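Local coordinates for uncharacterized protein (Shewanella loihica, PDB 3O0L) that is of unknown function but belongs to the DUF1425 family, folds as a two-sheet beta protein and is probably a lipoprotein in its natural, full-length form, at residues A[28-33]-A[58-63]. Residues are numbered along the deposited sequence; the frame is centred on the assembly and turned at random. Where two conformers were deposited one is given.
Sequences VSAVTT and YKFTWY
Two facing antiparallel sheets form a beta sandwich here, and Ala30 and Thr32 of one sheet meet Phe60 and Trp62 of the other across the layer between them. The separation identifies the contact as sheet on sheet: the CA atoms of Ala30 and Phe60 lie 9.1 Å apart and those of Thr32 and Trp62 10.2 Å, far beyond the spacing of paired neighbouring strands. The two segments are splayed rather than aligned, and alternation brings every second side chain into the layer.

The methyl of Ala30 points at the other strand and reaches the rim of the Phe60 ring close to its plane, with CB 4.2 Å from CE1. Phe60 leaves its own strand obliquely; with CG beside the backbone N and anti to the carbonyl carbon (chi1 -68°), the far part of the ring is carried toward Ala30. Trp62 has nearly the same first torsion (-67°), and its six-membered ring approaches Thr32. There the methyl CG2 of Thr32 sits 4.2 Å from CZ3, meeting the indole obliquely, and the two side chains pass each other in opposite directions. Chi1 of Thr32 (54°) puts OG1 between backbone N and carbonyl carbon, leaving CG2, anti to that carbon, to meet the indole.

Ala42, on the strand paired with 28-33, touches both Phe60 and Trp62, and Leu104 adjoins Ala30, while Ser11 of the second subunit also packs against Ala30. On the outer side of the second sheet, Thr61 OG1 donates to Tyr63 OH at 3.0 Å.

Only 95 Å² is buried between the segments, and both approaches are carbon to carbon at van der Waals range. The chemistry therefore implies apolar packing of small methyls against large aromatic rings, without directional bonds between the two strands.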
loop_
_atom_site.group_PDB
_atom_site.type_symbol
_atom_site.label_atom_id
_atom_site.label_comp_id
_atom_site.label_asym_id
_atom_site.label_seq_id
_atom_site.Cartn_x
_atom_site.Cartn_y
_atom_site.Cartn_z
ATOM N N VAL A 28 2.124 4.986 3.903
ATOM C CA VAL A 28 1.240 5.967 3.319
ATOM C C VAL A 28 -0.196 5.623 3.702
ATOM O O VAL A 28 -0.618 4.477 3.538
ATOM C CB VAL A 28 1.339 5.952 1.779
ATOM C CG1 VAL A 28 0.366 6.970 1.172
ATOM C CG2 VAL A 28 2.789 6.227 1.338
ATOM N N SER A 29 -0.912 6.594 4.266
ATOM C CA SER A 29 -2.341 6.453 4.493
ATOM C C SER A 29 -3.083 7.806 4.380
ATOM O O SER A 29 -2.478 8.873 4.576
ATOM C CB SER A 29 -2.585 5.800 5.845
ATOM O OG SER A 29 -2.392 6.739 6.864
ATOM N N ALA A 30 -4.385 7.747 4.076
ATOM C CA ALA A 30 -5.220 8.939 3.952
ATOM C C ALA A 30 -6.655 8.647 4.345
ATOM O O ALA A 30 -7.121 7.544 4.163
ATOM C CB ALA A 30 -5.213 9.442 2.503
ATOM N N VAL A 31 -7.334 9.664 4.846
ATOM C CA VAL A 31 -8.753 9.593 5.175
ATOM C C VAL A 31 -9.380 10.928 4.787
ATOM O O VAL A 31 -8.657 11.926 4.681
ATOM C CB VAL A 31 -8.940 9.382 6.688
ATOM C CG1 VAL A 31 -8.250 8.092 7.143
ATOM C CG2 VAL A 31 -8.402 10.597 7.477
ATOM N N THR A 32 -10.698 10.948 4.559
ATOM C CA THR A 32 -11.444 12.232 4.409
ATOM C C THR A 32 -12.171 12.539 5.697
ATOM O O THR A 32 -12.660 11.609 6.360
ATOM C CB THR A 32 -12.474 12.226 3.265
ATOM O OG1 THR A 32 -13.368 11.128 3.413
ATOM C CG2 THR A 32 -11.785 12.106 1.924
ATOM N N THR A 33 -12.182 13.813 6.100
ATOM C CA THR A 33 -12.978 14.254 7.229
ATOM C C THR A 33 -13.910 15.307 6.671
ATOM O O THR A 33 -13.679 15.838 5.593
ATOM C CB THR A 33 -12.124 14.799 8.433
ATOM O OG1 THR A 33 -11.437 15.990 8.047
ATOM C CG2 THR A 33 -11.071 13.741 8.922
ATOM N N TYR A 58 4.137 14.016 -3.498
ATOM C CA TYR A 58 2.801 13.537 -3.263
ATOM C C TYR A 58 1.741 14.395 -3.900
ATOM O O TYR A 58 1.980 15.571 -4.214
ATOM C CB TYR A 58 2.521 13.440 -1.753
ATOM C CG TYR A 58 2.254 14.787 -1.101
ATOM C CD1 TYR A 58 3.322 15.593 -0.657
ATOM C CD2 TYR A 58 0.953 15.263 -0.955
ATOM C CE1 TYR A 58 3.081 16.861 -0.095
ATOM C CE2 TYR A 58 0.704 16.496 -0.424
ATOM C CZ TYR A 58 1.770 17.290 0.033
ATOM O OH TYR A 58 1.498 18.504 0.612
ATOM N N LYS A 59 0.571 13.797 -4.083
ATOM C CA LYS A 59 -0.636 14.562 -4.433
ATOM C C LYS A 59 -1.861 13.755 -4.165
ATOM O O LYS A 59 -1.825 12.521 -4.176
ATOM C CB LYS A 59 -0.646 15.049 -5.884
ATOM C CG LYS A 59 -0.986 14.072 -6.941
ATOM C CD LYS A 59 -1.353 14.875 -8.180
ATOM C CE LYS A 59 -1.383 14.041 -9.416
ATOM N NZ LYS A 59 -1.261 14.924 -10.629
ATOM N N PHE A 60 -2.936 14.459 -3.854
ATOM C CA PHE A 60 -4.233 13.816 -3.700
ATOM C C PHE A 60 -5.001 13.902 -4.994
ATOM O O PHE A 60 -4.844 14.863 -5.750
ATOM C CB PHE A 60 -5.087 14.518 -2.641
ATOM C CG PHE A 60 -4.589 14.382 -1.223
ATOM C CD1 PHE A 60 -4.979 13.310 -0.435
ATOM C CD2 PHE A 60 -3.794 15.347 -0.663
ATOM C CE1 PHE A 60 -4.556 13.193 0.840
ATOM C CE2 PHE A 60 -3.361 15.227 0.644
ATOM C CZ PHE A 60 -3.744 14.156 1.400
ATOM N N THR A 61 -5.882 12.933 -5.203
ATOM C CA THR A 61 -6.884 12.987 -6.264
ATOM C C THR A 61 -8.245 12.755 -5.599
ATOM O O THR A 61 -8.339 12.156 -4.507
ATOM C CB THR A 61 -6.654 11.934 -7.344
ATOM O OG1 THR A 61 -6.607 10.661 -6.722
ATOM C CG2 THR A 61 -5.287 12.141 -8.045
ATOM N N TRP A 62 -9.288 13.238 -6.248
ATOM C CA TRP A 62 -10.606 13.246 -5.674
ATOM C C TRP A 62 -11.598 12.554 -6.614
ATOM O O TRP A 62 -11.513 12.683 -7.840
ATOM C CB TRP A 62 -11.018 14.686 -5.496
ATOM C CG TRP A 62 -10.221 15.390 -4.484
ATOM C CD1 TRP A 62 -9.082 16.090 -4.675
ATOM C CD2 TRP A 62 -10.489 15.436 -3.086
ATOM N NE1 TRP A 62 -8.616 16.596 -3.479
ATOM C CE2 TRP A 62 -9.482 16.229 -2.491
ATOM C CE3 TRP A 62 -11.519 14.938 -2.281
ATOM C CZ2 TRP A 62 -9.453 16.491 -1.116
ATOM C CZ3 TRP A 62 -11.477 15.188 -0.911
ATOM C CH2 TRP A 62 -10.454 15.958 -0.355
ATOM N N TYR A 63 -12.568 11.862 -6.021
ATOM C CA TYR A 63 -13.591 11.121 -6.756
ATOM C C TYR A 63 -14.984 11.413 -6.227
ATOM O O TYR A 63 -15.181 11.684 -5.045
ATOM C CB TYR A 63 -13.320 9.610 -6.663
ATOM C CG TYR A 63 -11.935 9.274 -7.091
ATOM C CD1 TYR A 63 -11.631 9.031 -8.432
ATOM C CD2 TYR A 63 -10.902 9.266 -6.174
ATOM C CE1 TYR A 63 -10.330 8.753 -8.828
ATOM C CE2 TYR A 63 -9.615 8.991 -6.562
ATOM C CZ TYR A 63 -9.330 8.740 -7.877
ATOM O OH TYR A 63 -8.031 8.491 -8.213
#